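Local coordinates for protein CpuTA1 (Curtobacterium pusillum, PDB 5K3W) that binds pyridoxal-5'-phosphate as a member of the class IV aminotransferase family, with two copies of the chain in its assembly, at residues V55-A60 and L73-H78; D194-V199 and E207-N212; T153-Y158 and V199-Y204; R51-F56 and A81-P86. All blocks are in the same frame, centred on the assembly; numbering follows the deposited sequence.

Contact 1: residues V55-A60 and L73-H78; sequences VFETIA and LGRLAH. With PLP (pyridoxal-5'-phosphate), chain C.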
loop_
_atom_site.group_PDB
_atom_site.type_symbol
_atom_site.label_atom_id
_atom_site.label_comp_id
_atom_site.label_asym_id
_atom_site.label_seq_id
_atom_site.Cartn_x
_atom_site.Cartn_y
_atom_site.Cartn_z
ATOM N N VAL A 55 6.348 -0.015 7.203
ATOM C CA VAL A 55 6.114 1.349 7.652
ATOM C C VAL A 55 7.326 2.209 7.296
ATOM O O VAL A 55 8.401 1.706 6.965
ATOM C CB VAL A 55 5.801 1.398 9.164
ATOM C CG1 VAL A 55 4.498 0.664 9.449
ATOM C CG2 VAL A 55 6.929 0.778 9.955
ATOM N N PHE A 56 7.142 3.525 7.344
ATOM C CA PHE A 56 8.247 4.408 7.008
ATOM C C PHE A 56 8.107 5.721 7.757
ATOM O O PHE A 56 7.033 6.062 8.251
ATOM C CB PHE A 56 8.325 4.680 5.499
ATOM C CG PHE A 56 7.341 5.705 5.021
ATOM C CD1 PHE A 56 6.017 5.343 4.762
ATOM C CD2 PHE A 56 7.734 7.038 4.845
ATOM C CE1 PHE A 56 5.096 6.282 4.332
ATOM C CE2 PHE A 56 6.823 7.992 4.402
ATOM C CZ PHE A 56 5.496 7.615 4.137
ATOM N N GLU A 57 9.217 6.458 7.820
ATOM C CA GLU A 57 9.254 7.832 8.312
ATOM C C GLU A 57 10.119 8.669 7.382
ATOM O O GLU A 57 11.131 8.186 6.860
ATOM C CB GLU A 57 9.829 7.922 9.741
ATOM C CG GLU A 57 8.887 7.468 10.826
ATOM C CD GLU A 57 7.766 8.444 11.033
ATOM O OE1 GLU A 57 7.947 9.650 10.739
ATOM O OE2 GLU A 57 6.695 8.001 11.492
ATOM N N THR A 58 9.736 9.926 7.193
ATOM C CA THR A 58 10.548 10.884 6.455
ATOM C C THR A 58 10.863 12.054 7.376
ATOM O O THR A 58 9.949 12.629 7.973
ATOM C CB THR A 58 9.835 11.375 5.196
ATOM O OG1 THR A 58 9.464 10.244 4.400
ATOM C CG2 THR A 58 10.770 12.231 4.389
ATOM N N ILE A 59 12.150 12.402 7.480
ATOM C CA ILE A 59 12.644 13.341 8.482
ATOM C C ILE A 59 13.499 14.407 7.811
ATOM O O ILE A 59 14.509 14.088 7.175
ATOM C CB ILE A 59 13.454 12.624 9.566
ATOM C CG1 ILE A 59 12.662 11.429 10.122
ATOM C CG2 ILE A 59 13.864 13.618 10.646
ATOM C CD1 ILE A 59 13.503 10.439 10.983
ATOM N N ALA A 60 13.117 15.672 7.975
ATOM C CA ALA A 60 13.944 16.761 7.470
ATOM C C ALA A 60 15.254 16.849 8.253
ATOM O O ALA A 60 15.287 16.686 9.480
ATOM C CB ALA A 60 13.191 18.090 7.553
ATOM N N LEU A 73 10.803 8.793 15.577
ATOM C CA LEU A 73 11.079 7.418 15.985
ATOM C C LEU A 73 9.919 6.846 16.768
ATOM O O LEU A 73 9.576 5.671 16.612
ATOM C CB LEU A 73 12.347 7.345 16.827
ATOM C CG LEU A 73 13.661 7.666 16.124
ATOM C CD1 LEU A 73 14.809 7.472 17.115
ATOM C CD2 LEU A 73 13.847 6.815 14.862
ATOM N N GLY A 74 9.329 7.657 17.652
ATOM C CA GLY A 74 8.163 7.204 18.387
ATOM C C GLY A 74 7.038 6.801 17.459
ATOM O O GLY A 74 6.384 5.774 17.673
ATOM N N ARG A 75 6.817 7.592 16.396
ATOM C CA ARG A 75 5.732 7.311 15.469
ATOM C C ARG A 75 6.065 6.137 14.564
ATOM O O ARG A 75 5.164 5.387 14.178
ATOM C CB ARG A 75 5.392 8.555 14.642
ATOM C CG ARG A 75 4.102 8.416 13.846
ATOM C CD ARG A 75 3.752 9.689 13.082
ATOM N NE ARG A 75 4.730 10.015 12.049
ATOM C CZ ARG A 75 4.768 11.169 11.383
ATOM N NH1 ARG A 75 3.881 12.124 11.635
ATOM N NH2 ARG A 75 5.695 11.369 10.454
ATOM N N LEU A 76 7.341 5.936 14.239
ATOM C CA LEU A 76 7.722 4.708 13.551
ATOM C C LEU A 76 7.248 3.492 14.335
ATOM O O LEU A 76 6.661 2.557 13.769
ATOM C CB LEU A 76 9.235 4.664 13.361
ATOM C CG LEU A 76 9.810 3.475 12.599
ATOM C CD1 LEU A 76 9.548 3.593 11.069
ATOM C CD2 LEU A 76 11.292 3.374 12.920
ATOM N N ALA A 77 7.478 3.514 15.656
ATOM C CA ALA A 77 7.085 2.408 16.525
ATOM C C ALA A 77 5.579 2.251 16.555
ATOM O O ALA A 77 5.060 1.127 16.516
ATOM C CB ALA A 77 7.615 2.635 17.950
ATOM N N HIS A 78 4.863 3.374 16.640
ATOM C CA HIS A 78 3.406 3.338 16.664
ATOM C C HIS A 78 2.833 2.765 15.365
ATOM O O HIS A 78 1.903 1.953 15.396
ATOM C CB HIS A 78 2.875 4.744 16.918
ATOM C CG HIS A 78 1.386 4.825 16.909
ATOM N ND1 HIS A 78 0.605 4.245 17.887
ATOM C CD2 HIS A 78 0.528 5.394 16.030
ATOM C CE1 HIS A 78 -0.668 4.464 17.616
ATOM N NE2 HIS A 78 -0.744 5.158 16.494
HETATM N N1 PLP C . -0.313 12.583 6.830
HETATM C C2 PLP C . 0.310 11.574 6.155
HETATM C C2A PLP C . -0.500 10.483 5.480
HETATM C C3 PLP C . 1.691 11.545 6.104
HETATM O O3 PLP C . 2.295 10.485 5.411
HETATM C C4 PLP C . 2.423 12.522 6.733
HETATM C C4A PLP C . 3.927 12.567 6.693
HETATM C C5 PLP C . 1.804 13.533 7.402
HETATM C C6 PLP C . 0.420 13.552 7.452
HETATM C C5A PLP C . 2.632 14.624 8.073
HETATM O O4P PLP C . 3.538 14.111 9.032
HETATM P P PLP C . 4.914 14.860 9.332
HETATM O O1P PLP C . 4.671 16.325 9.622
HETATM O O2P PLP C . 5.874 14.723 8.176
HETATM O O3P PLP C . 5.550 14.260 10.560
#
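Glu57 and Arg75 form the tight, polar part of this contact, a side-on salt bridge between strand 54-62 and the helix 69-82 that runs back nearly antiparallel to it, the short segments lying 8.2 Å apart at their axes. Arg75 NE gives an almost straight bond to Glu57 OE2 (2.9 Å, 177°), and Arg75 NH2 reaches Glu57 OE1 at 2.8 Å, each oxygen using its syn lone pair. The carboxylate and guanidinium planes are turned only 24° from each other. A bend at chi2 (-72°) folds the carboxylate of Glu57 back toward the arginine, and His72 gives OE1 a further hydrogen bond. Next to this pair the aliphatic part of the contact is looser: Leu76 CD1 lies 4.0 Å from Val55 CG2, and Leu76 CB packs 3.8 Å from Glu57 CG, so the CG methylene of the glutamate doubles as apolar surface. A branched valine suits the strand, and leucine gives the helix the length to bridge to it. Toward solvent, Gly74 and His78 are exposed. Held flat by Glu57, Arg75 turns the neighbouring edge, NH1 and NH2, to pyridoxal-5'-phosphate: both nitrogens donate to O3P at 2.9 Å, and NH1 also binds Ala232 O. Glu57 is thus a second-shell residue behind the phosphate-binding arginine. The cation is shared between two anions, Glu57 and the phosphate, so that the carboxylate probably fixes the orientation in which it meets the phosphate.

Contact 2: residues D194-V199 and E207-N212; sequences DDVIFV and EGPTSN. With PLP (pyridoxal-5'-phosphate), chain C.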
loop_
_atom_site.group_PDB
_atom_site.type_symbol
_atom_site.label_atom_id
_atom_site.label_comp_id
_atom_site.label_asym_id
_atom_site.label_seq_id
_atom_site.Cartn_x
_atom_site.Cartn_y
_atom_site.Cartn_z
ATOM N N ASP A 194 -2.437 21.251 -6.662
ATOM C CA ASP A 194 -1.157 20.748 -6.188
ATOM C C ASP A 194 -1.298 19.639 -5.162
ATOM O O ASP A 194 -0.417 18.781 -5.071
ATOM C CB ASP A 194 -0.339 21.892 -5.579
ATOM C CG ASP A 194 -0.030 22.991 -6.590
ATOM O OD1 ASP A 194 0.848 22.760 -7.467
ATOM O OD2 ASP A 194 -0.658 24.080 -6.500
ATOM N N ASP A 195 -2.378 19.630 -4.389
ATOM C CA ASP A 195 -2.486 18.694 -3.278
ATOM C C ASP A 195 -3.957 18.461 -2.945
ATOM O O ASP A 195 -4.861 18.971 -3.620
ATOM C CB ASP A 195 -1.713 19.207 -2.061
ATOM C CG ASP A 195 -0.992 18.094 -1.334
ATOM O OD1 ASP A 195 -1.571 16.986 -1.250
ATOM O OD2 ASP A 195 0.154 18.317 -0.871
ATOM N N VAL A 196 -4.180 17.705 -1.870
ATOM C CA VAL A 196 -5.467 17.117 -1.527
ATOM C C VAL A 196 -5.685 17.232 -0.026
ATOM O O VAL A 196 -4.765 17.009 0.768
ATOM C CB VAL A 196 -5.536 15.629 -1.942
ATOM C CG1 VAL A 196 -6.797 14.953 -1.369
ATOM C CG2 VAL A 196 -5.462 15.479 -3.452
ATOM N N ILE A 197 -6.910 17.549 0.371
ATOM C CA ILE A 197 -7.355 17.291 1.728
ATOM C C ILE A 197 -8.401 16.194 1.646
ATOM O O ILE A 197 -9.386 16.326 0.906
ATOM C CB ILE A 197 -7.912 18.544 2.405
ATOM C CG1 ILE A 197 -6.761 19.482 2.791
ATOM C CG2 ILE A 197 -8.719 18.138 3.631
ATOM C CD1 ILE A 197 -7.158 20.925 2.880
ATOM N N PHE A 198 -8.168 15.103 2.376
ATOM C CA PHE A 198 -9.136 14.023 2.468
ATOM C C PHE A 198 -10.285 14.402 3.388
ATOM O O PHE A 198 -10.088 15.013 4.443
ATOM C CB PHE A 198 -8.474 12.742 2.977
ATOM C CG PHE A 198 -7.693 12.008 1.931
ATOM C CD1 PHE A 198 -8.270 11.706 0.708
ATOM C CD2 PHE A 198 -6.370 11.635 2.160
ATOM C CE1 PHE A 198 -7.544 11.034 -0.257
ATOM C CE2 PHE A 198 -5.643 10.957 1.191
ATOM C CZ PHE A 198 -6.230 10.654 -0.010
ATOM N N VAL A 199 -11.490 14.024 2.973
ATOM C CA VAL A 199 -12.722 14.189 3.732
ATOM C C VAL A 199 -13.329 12.807 3.930
ATOM O O VAL A 199 -13.384 12.008 2.986
ATOM C CB VAL A 199 -13.703 15.121 2.987
ATOM C CG1 VAL A 199 -15.077 15.157 3.680
ATOM C CG2 VAL A 199 -13.088 16.519 2.849
ATOM N N GLU A 207 -6.979 14.766 6.541
ATOM C CA GLU A 207 -5.561 15.067 6.362
ATOM C C GLU A 207 -5.282 15.062 4.863
ATOM O O GLU A 207 -6.164 14.780 4.046
ATOM C CB GLU A 207 -4.669 14.058 7.095
ATOM C CG GLU A 207 -4.441 12.716 6.362
ATOM C CD GLU A 207 -3.807 11.638 7.266
ATOM O OE1 GLU A 207 -2.960 12.000 8.117
ATOM O OE2 GLU A 207 -4.166 10.434 7.142
ATOM N N GLY A 208 -4.050 15.389 4.509
ATOM C CA GLY A 208 -3.584 15.224 3.157
ATOM C C GLY A 208 -2.947 13.862 2.989
ATOM O O GLY A 208 -2.630 13.176 3.963
ATOM N N PRO A 209 -2.765 13.429 1.747
ATOM C CA PRO A 209 -2.108 12.137 1.528
ATOM C C PRO A 209 -0.694 12.102 2.069
ATOM O O PRO A 209 -0.152 11.009 2.281
ATOM C CB PRO A 209 -2.135 11.980 0.002
ATOM C CG PRO A 209 -2.269 13.358 -0.510
ATOM C CD PRO A 209 -3.107 14.099 0.488
ATOM N N THR A 210 -0.071 13.264 2.300
ATOM C CA THR A 210 1.273 13.275 2.869
ATOM C C THR A 210 1.463 14.345 3.933
ATOM O O THR A 210 2.609 14.668 4.256
ATOM C CB THR A 210 2.332 13.511 1.788
ATOM O OG1 THR A 210 2.023 14.726 1.084
ATOM C CG2 THR A 210 2.377 12.345 0.815
ATOM N N SER A 211 0.386 14.908 4.478
ATOM C CA SER A 211 0.493 16.121 5.276
ATOM C C SER A 211 -0.700 16.217 6.209
ATOM O O SER A 211 -1.681 15.487 6.075
ATOM C CB SER A 211 0.539 17.358 4.384
ATOM O OG SER A 211 -0.699 17.461 3.704
ATOM N N ASN A 212 -0.611 17.146 7.147
ATOM C CA ASN A 212 -1.728 17.491 8.005
ATOM C C ASN A 212 -2.224 18.890 7.679
ATOM O O ASN A 212 -1.507 19.707 7.098
ATOM C CB ASN A 212 -1.343 17.394 9.480
ATOM C CG ASN A 212 -1.033 15.979 9.889
ATOM O OD1 ASN A 212 0.124 15.576 9.933
ATOM N ND2 ASN A 212 -2.077 15.201 10.166
HETATM N N1 PLP C . -0.313 12.583 6.830
HETATM C C2 PLP C . 0.310 11.574 6.155
HETATM C C2A PLP C . -0.500 10.483 5.480
HETATM C C3 PLP C . 1.691 11.545 6.104
HETATM O O3 PLP C . 2.295 10.485 5.411
HETATM C C4 PLP C . 2.423 12.522 6.733
HETATM C C4A PLP C . 3.927 12.567 6.693
HETATM C C5 PLP C . 1.804 13.533 7.402
HETATM C C6 PLP C . 0.420 13.552 7.452
HETATM C C5A PLP C . 2.632 14.624 8.073
HETATM O O4P PLP C . 3.538 14.111 9.032
HETATM P P PLP C . 4.914 14.860 9.332
HETATM O O1P PLP C . 4.671 16.325 9.622
HETATM O O2P PLP C . 5.874 14.723 8.176
HETATM O O3P PLP C . 5.550 14.260 10.560
HETATM O O HOH W 1 -0.320 16.084 1.431
#
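Phe198 and Glu207 meet through their backbones: the N-H of Phe198 donates to Glu207 O in a short bond of 2.6 Å and 164°, tying the end of strand 195-199 to the loop that passes the cofactor. The side chain of Phe198 then follows that loop atom by atom. Its CB lies 3.3 Å from the same carbonyl oxygen; CG stays near it; CD2 is still nearest Glu207 O but begins to approach the Gly208-Pro209 peptide; and CE2 settles against the proline, nearest Pro209 CA at 3.7 Å. With CG anti to its carbonyl carbon (chi1 -79°), the ring is laid along the loop. One face of the phenyl carries Val196 CG1, offset toward the rim, and the ring also makes a cation-pi contact with Arg156. Proline suits its place, since its compact, puckered ring also packs through CD on Val196 CB and passes Asp195 OD1. Glycine suits the place before it, hemmed in by Val196 O, 3.2 Å from Gly208 CA in a CH...O contact, and by Ser211 OG. Farther along, a water joins Asp195 OD1 to Thr210 N and Ser211 OG, while Asp195 OD2 is held by Arg273. All six residues 207-212 line the pyridoxal-5'-phosphate pocket. Glu207 extends beyond CG to bring OE1 within 3.0 Å of the cofactor N1, and Leu231 N donates to that oxygen. The strand contact probably steadies the backbone of Glu207, whose carboxylate would be expected to favour a protonated pyridine nitrogen.

Contact 3: residues T153-Y158 and V199-Y204; sequences TLDRGY and VSSDGY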
loop_
_atom_site.group_PDB
_atom_site.type_symbol
_atom_site.label_atom_id
_atom_site.label_comp_id
_atom_site.label_asym_id
_atom_site.label_seq_id
_atom_site.Cartn_x
_atom_site.Cartn_y
_atom_site.Cartn_z
ATOM N N THR A 153 -10.664 18.986 -2.277
ATOM C CA THR A 153 -11.116 17.967 -1.338
ATOM C C THR A 153 -11.520 16.702 -2.090
ATOM O O THR A 153 -12.124 16.763 -3.168
ATOM C CB THR A 153 -12.275 18.473 -0.472
ATOM O OG1 THR A 153 -13.276 19.076 -1.291
ATOM C CG2 THR A 153 -11.783 19.494 0.516
ATOM N N LEU A 154 -11.143 15.552 -1.526
ATOM C CA LEU A 154 -11.401 14.241 -2.112
ATOM C C LEU A 154 -11.921 13.290 -1.044
ATOM O O LEU A 154 -11.433 13.273 0.093
ATOM C CB LEU A 154 -10.155 13.626 -2.747
ATOM C CG LEU A 154 -9.549 14.292 -3.982
ATOM C CD1 LEU A 154 -8.454 13.399 -4.572
ATOM C CD2 LEU A 154 -10.613 14.639 -5.031
ATOM N N ASP A 155 -12.914 12.497 -1.425
ATOM C CA ASP A 155 -13.480 11.537 -0.501
ATOM C C ASP A 155 -12.455 10.446 -0.194
ATOM O O ASP A 155 -11.882 9.838 -1.102
ATOM C CB ASP A 155 -14.752 10.947 -1.093
ATOM C CG ASP A 155 -15.168 9.677 -0.403
ATOM O OD1 ASP A 155 -15.263 9.695 0.844
ATOM O OD2 ASP A 155 -15.371 8.659 -1.107
ATOM N N ARG A 156 -12.198 10.227 1.090
ATOM C CA ARG A 156 -11.295 9.168 1.513
ATOM C C ARG A 156 -11.964 7.805 1.496
ATOM O O ARG A 156 -11.268 6.789 1.388
ATOM C CB ARG A 156 -10.759 9.454 2.924
ATOM C CG ARG A 156 -9.723 8.451 3.443
ATOM C CD ARG A 156 -8.383 8.655 2.768
ATOM N NE ARG A 156 -7.436 7.578 3.059
ATOM C CZ ARG A 156 -7.462 6.373 2.478
ATOM N NH1 ARG A 156 -8.396 6.085 1.579
ATOM N NH2 ARG A 156 -6.558 5.446 2.797
ATOM N N GLY A 157 -13.292 7.762 1.601
ATOM C CA GLY A 157 -14.025 6.515 1.649
ATOM C C GLY A 157 -14.236 5.950 3.039
ATOM O O GLY A 157 -15.077 5.065 3.206
ATOM N N TYR A 158 -13.501 6.419 4.039
ATOM C CA TYR A 158 -13.622 5.895 5.392
ATOM C C TYR A 158 -14.442 6.834 6.267
ATOM O O TYR A 158 -14.423 8.054 6.096
ATOM C CB TYR A 158 -12.244 5.694 6.025
ATOM C CG TYR A 158 -11.421 4.585 5.420
ATOM C CD1 TYR A 158 -12.023 3.431 4.935
ATOM C CD2 TYR A 158 -10.034 4.684 5.341
ATOM C CE1 TYR A 158 -11.272 2.402 4.393
ATOM C CE2 TYR A 158 -9.274 3.661 4.795
ATOM C CZ TYR A 158 -9.903 2.519 4.321
ATOM O OH TYR A 158 -9.161 1.496 3.774
ATOM N N VAL A 199 -11.490 14.024 2.973
ATOM C CA VAL A 199 -12.722 14.189 3.732
ATOM C C VAL A 199 -13.329 12.807 3.930
ATOM O O VAL A 199 -13.384 12.008 2.986
ATOM C CB VAL A 199 -13.703 15.121 2.987
ATOM C CG1 VAL A 199 -15.077 15.157 3.680
ATOM C CG2 VAL A 199 -13.088 16.519 2.849
ATOM N N SER A 200 -13.781 12.521 5.145
ATOM C CA SER A 200 -14.292 11.191 5.421
ATOM C C SER A 200 -15.688 11.015 4.827
ATOM O O SER A 200 -16.337 11.978 4.406
ATOM C CB SER A 200 -14.319 10.929 6.920
ATOM O OG SER A 200 -15.260 11.780 7.548
ATOM N N SER A 201 -16.138 9.752 4.791
ATOM C CA SER A 201 -17.502 9.425 4.363
ATOM C C SER A 201 -18.528 10.299 5.057
ATOM O O SER A 201 -19.471 10.787 4.422
ATOM C CB SER A 201 -17.836 7.958 4.656
ATOM O OG SER A 201 -16.890 7.079 4.081
ATOM N N ASP A 202 -18.382 10.482 6.367
ATOM C CA ASP A 202 -19.369 11.207 7.156
ATOM C C ASP A 202 -19.097 12.701 7.188
ATOM O O ASP A 202 -19.731 13.415 7.973
ATOM C CB ASP A 202 -19.447 10.648 8.585
ATOM C CG ASP A 202 -18.100 10.148 9.116
ATOM O OD1 ASP A 202 -17.048 10.386 8.482
ATOM O OD2 ASP A 202 -18.096 9.511 10.187
ATOM N N GLY A 203 -18.164 13.180 6.364
ATOM C CA GLY A 203 -18.007 14.598 6.115
ATOM C C GLY A 203 -17.011 15.340 6.980
ATOM O O GLY A 203 -17.132 16.563 7.111
ATOM N N TYR A 204 -16.017 14.665 7.552
ATOM C CA TYR A 204 -15.027 15.324 8.401
ATOM C C TYR A 204 -13.700 15.497 7.673
ATOM O O TYR A 204 -13.179 14.546 7.079
ATOM C CB TYR A 204 -14.807 14.553 9.698
ATOM C CG TYR A 204 -15.990 14.635 10.625
ATOM C CD1 TYR A 204 -16.238 15.785 11.371
ATOM C CD2 TYR A 204 -16.872 13.571 10.746
ATOM C CE1 TYR A 204 -17.335 15.866 12.214
ATOM C CE2 TYR A 204 -17.959 13.637 11.594
ATOM C CZ TYR A 204 -18.188 14.783 12.322
ATOM O OH TYR A 204 -19.278 14.834 13.156
#
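Asp155 and Val199 pair as neighbours in a parallel bridge. Val199 N donates to Leu154 O (3.0 Å) and Val199 O accepts from Arg156 N (2.9 Å), so Val199 grips the two residues flanking Asp155. Beside the bridge Val199 CG2 rests 3.9 Å from Thr153 CB, a contact between beta-branched side chains that favour extended backbone. Where the strands end, a third bond carries the pairing on: Ser201 N reaches Tyr158 O at 2.7 Å, coming from above the carbonyl plane, while Ser200 CB presses close to the same oxygen. The next shell shapes both loops. Asp155, its CG anti to the backbone N (chi1 163°), swings OD1 round to accept from Gly157 N at 2.9 Å, an Asx turn; Gly157 itself has a positive phi, which suits glycine. Opposite, Ser200 to Gly203 form a type I beta turn; Ser200 OG accepts from Tyr204 N at 3.0 Å, and Asp202 OD2 is held by His160. Small serines and aspartates suit such turns because their short polar arms reach nearby backbone. Farther out, Asp155 OD2 bonds Ser166 of the second subunit, and the Tyr158 rings of the two subunits stack. Strand 149-155 lies between strands 195-199 and 280-281, with Leu154 packed on Ala184 and Glu187 of helix 179-190 and the following loop running at the dimer interface.

Contact 4: residues R51-F56 and A81-P86; sequences RGDGVF and ALLDLP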
loop_
_atom_site.group_PDB
_atom_site.type_symbol
_atom_site.label_atom_id
_atom_site.label_comp_id
_atom_site.label_asym_id
_atom_site.label_seq_id
_atom_site.Cartn_x
_atom_site.Cartn_y
_atom_site.Cartn_z
ATOM N N ARG A 51 3.860 -6.606 -1.335
ATOM C CA ARG A 51 2.606 -6.312 -0.645
ATOM C C ARG A 51 2.538 -4.924 -0.022
ATOM O O ARG A 51 1.564 -4.633 0.672
ATOM C CB ARG A 51 2.342 -7.336 0.467
ATOM C CG ARG A 51 2.223 -8.769 0.009
ATOM C CD ARG A 51 1.047 -8.965 -0.925
ATOM N NE ARG A 51 0.901 -10.364 -1.307
ATOM C CZ ARG A 51 -0.011 -10.818 -2.164
ATOM N NH1 ARG A 51 -0.860 -9.981 -2.741
ATOM N NH2 ARG A 51 -0.074 -12.108 -2.446
ATOM N N GLY A 52 3.534 -4.069 -0.228
ATOM C CA GLY A 52 3.514 -2.780 0.441
ATOM C C GLY A 52 3.393 -2.906 1.945
ATOM O O GLY A 52 2.834 -2.018 2.599
ATOM N N ASP A 53 3.936 -3.985 2.515
ATOM C CA ASP A 53 3.728 -4.363 3.913
ATOM C C ASP A 53 4.898 -3.870 4.758
ATOM O O ASP A 53 5.849 -4.609 5.033
ATOM C CB ASP A 53 3.567 -5.876 4.020
ATOM C CG ASP A 53 3.029 -6.321 5.373
ATOM O OD1 ASP A 53 2.582 -5.449 6.146
ATOM O OD2 ASP A 53 3.042 -7.540 5.649
ATOM N N GLY A 54 4.815 -2.621 5.194
ATOM C CA GLY A 54 5.840 -2.062 6.057
ATOM C C GLY A 54 5.446 -0.666 6.469
ATOM O O GLY A 54 4.363 -0.176 6.133
ATOM N N VAL A 55 6.348 -0.015 7.203
ATOM C CA VAL A 55 6.114 1.349 7.652
ATOM C C VAL A 55 7.326 2.209 7.296
ATOM O O VAL A 55 8.401 1.706 6.965
ATOM C CB VAL A 55 5.801 1.398 9.164
ATOM C CG1 VAL A 55 4.498 0.664 9.449
ATOM C CG2 VAL A 55 6.929 0.778 9.955
ATOM N N PHE A 56 7.142 3.525 7.344
ATOM C CA PHE A 56 8.247 4.408 7.008
ATOM C C PHE A 56 8.107 5.721 7.757
ATOM O O PHE A 56 7.033 6.062 8.251
ATOM C CB PHE A 56 8.325 4.680 5.499
ATOM C CG PHE A 56 7.341 5.705 5.021
ATOM C CD1 PHE A 56 6.017 5.343 4.762
ATOM C CD2 PHE A 56 7.734 7.038 4.845
ATOM C CE1 PHE A 56 5.096 6.282 4.332
ATOM C CE2 PHE A 56 6.823 7.992 4.402
ATOM C CZ PHE A 56 5.496 7.615 4.137
ATOM N N ALA A 81 3.447 -0.902 15.356
ATOM C CA ALA A 81 2.524 -1.634 16.223
ATOM C C ALA A 81 1.168 -1.817 15.556
ATOM O O ALA A 81 0.561 -2.889 15.660
ATOM C CB ALA A 81 2.372 -0.914 17.575
ATOM N N LEU A 82 0.676 -0.783 14.867
ATOM C CA LEU A 82 -0.580 -0.932 14.140
ATOM C C LEU A 82 -0.518 -2.058 13.107
ATOM O O LEU A 82 -1.539 -2.703 12.839
ATOM C CB LEU A 82 -0.964 0.385 13.465
ATOM C CG LEU A 82 -1.369 1.544 14.388
ATOM C CD1 LEU A 82 -1.665 2.790 13.580
ATOM C CD2 LEU A 82 -2.563 1.190 15.264
ATOM N N LEU A 83 0.650 -2.302 12.509
ATOM C CA LEU A 83 0.806 -3.359 11.515
ATOM C C LEU A 83 1.281 -4.683 12.119
ATOM O O LEU A 83 1.687 -5.587 11.376
ATOM C CB LEU A 83 1.773 -2.911 10.409
ATOM C CG LEU A 83 1.166 -2.151 9.224
ATOM C CD1 LEU A 83 0.753 -0.762 9.644
ATOM C CD2 LEU A 83 2.110 -2.099 8.016
ATOM N N ASP A 84 1.234 -4.819 13.444
ATOM C CA ASP A 84 1.701 -6.029 14.123
ATOM C C ASP A 84 3.149 -6.348 13.758
ATOM O O ASP A 84 3.541 -7.515 13.690
ATOM C CB ASP A 84 0.806 -7.237 13.821
ATOM C CG ASP A 84 -0.655 -6.985 14.128
ATOM O OD1 ASP A 84 -0.968 -6.496 15.234
ATOM O OD2 ASP A 84 -1.502 -7.274 13.252
ATOM N N LEU A 85 3.950 -5.329 13.507
ATOM C CA LEU A 85 5.373 -5.595 13.372
ATOM C C LEU A 85 6.043 -5.587 14.740
ATOM O O LEU A 85 5.502 -5.050 15.717
ATOM C CB LEU A 85 6.016 -4.551 12.459
ATOM C CG LEU A 85 5.616 -4.629 10.983
ATOM C CD1 LEU A 85 5.869 -3.295 10.281
ATOM C CD2 LEU A 85 6.362 -5.761 10.280
ATOM N N PRO A 86 7.217 -6.196 14.857
ATOM C CA PRO A 86 7.958 -6.108 16.119
ATOM C C PRO A 86 8.410 -4.680 16.375
ATOM O O PRO A 86 8.501 -3.844 15.473
ATOM C CB PRO A 86 9.155 -7.040 15.907
ATOM C CG PRO A 86 8.818 -7.848 14.669
ATOM C CD PRO A 86 7.938 -6.977 13.841
#
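Leu83 and Val55 lie side by side, pointing opposite ways, with the methyls of the leucine alongside one branch of the valine. Val55 CG1 is 3.9 Å from Leu83 CD2 and nearly as close to CD1, so this branch meets the fork of the leucine. The other branch, CG2, faces Leu85 CD1 at a looser 4.2 Å. Val55 therefore serves two leucines at once, its chi1 of -64° turning CG1 to Leu83 and CG2 to Leu85. Leu83 CD2 continues past the valine to Gly54 O (3.5 Å) and to Asp53 OD1 (3.9 Å). Leu85 CD1 also lies 4.4 Å from Gly54 CA. The leucines are presented by the way helix 69-82 ends. Asp84, at positive phi, is the C-prime residue of a Schellman motif, with Asp84 N bonded to Ala81 O and Leu85 N to Ala80 O; the reversal leaves Leu83 and Leu85 both directed at the strand, while Asp84 reaches Arg186 and Arg190 of the second subunit. No hydrogen bond joins the two segments directly. Arg122 links them instead: NE forms a salt bridge with Asp53 OD2 and NH2 a hydrogen bond with Leu83 O. The chemistry is thus a buried apolar seam closed at its edge by one arginine, which would offset the charge of Asp53 beside the leucine methyls.

In the fold
From the N terminus, residues 51-60 open contacts 4 and 1, at and just before the start of strand 54-62. Contact 1 closes first, at 73-78 on helix 69-82, and contact 4 after it at 81-86, where that helix ends, so the span of contact 4 encloses that of contact 1; the two pin one helix to one strand at successive points. Contact 3 then opens at 153-158, contact 2 at 194-199, and the loops cross, because 199-204 closes contact 3 before 207-212 closes contact 2. These two share Val199 and the sheet pairing strands 149-155 and 195-199. Contacts 1 and 2 both touch pyridoxal-5'-phosphate; contacts 3 and 4 also border the second subunit.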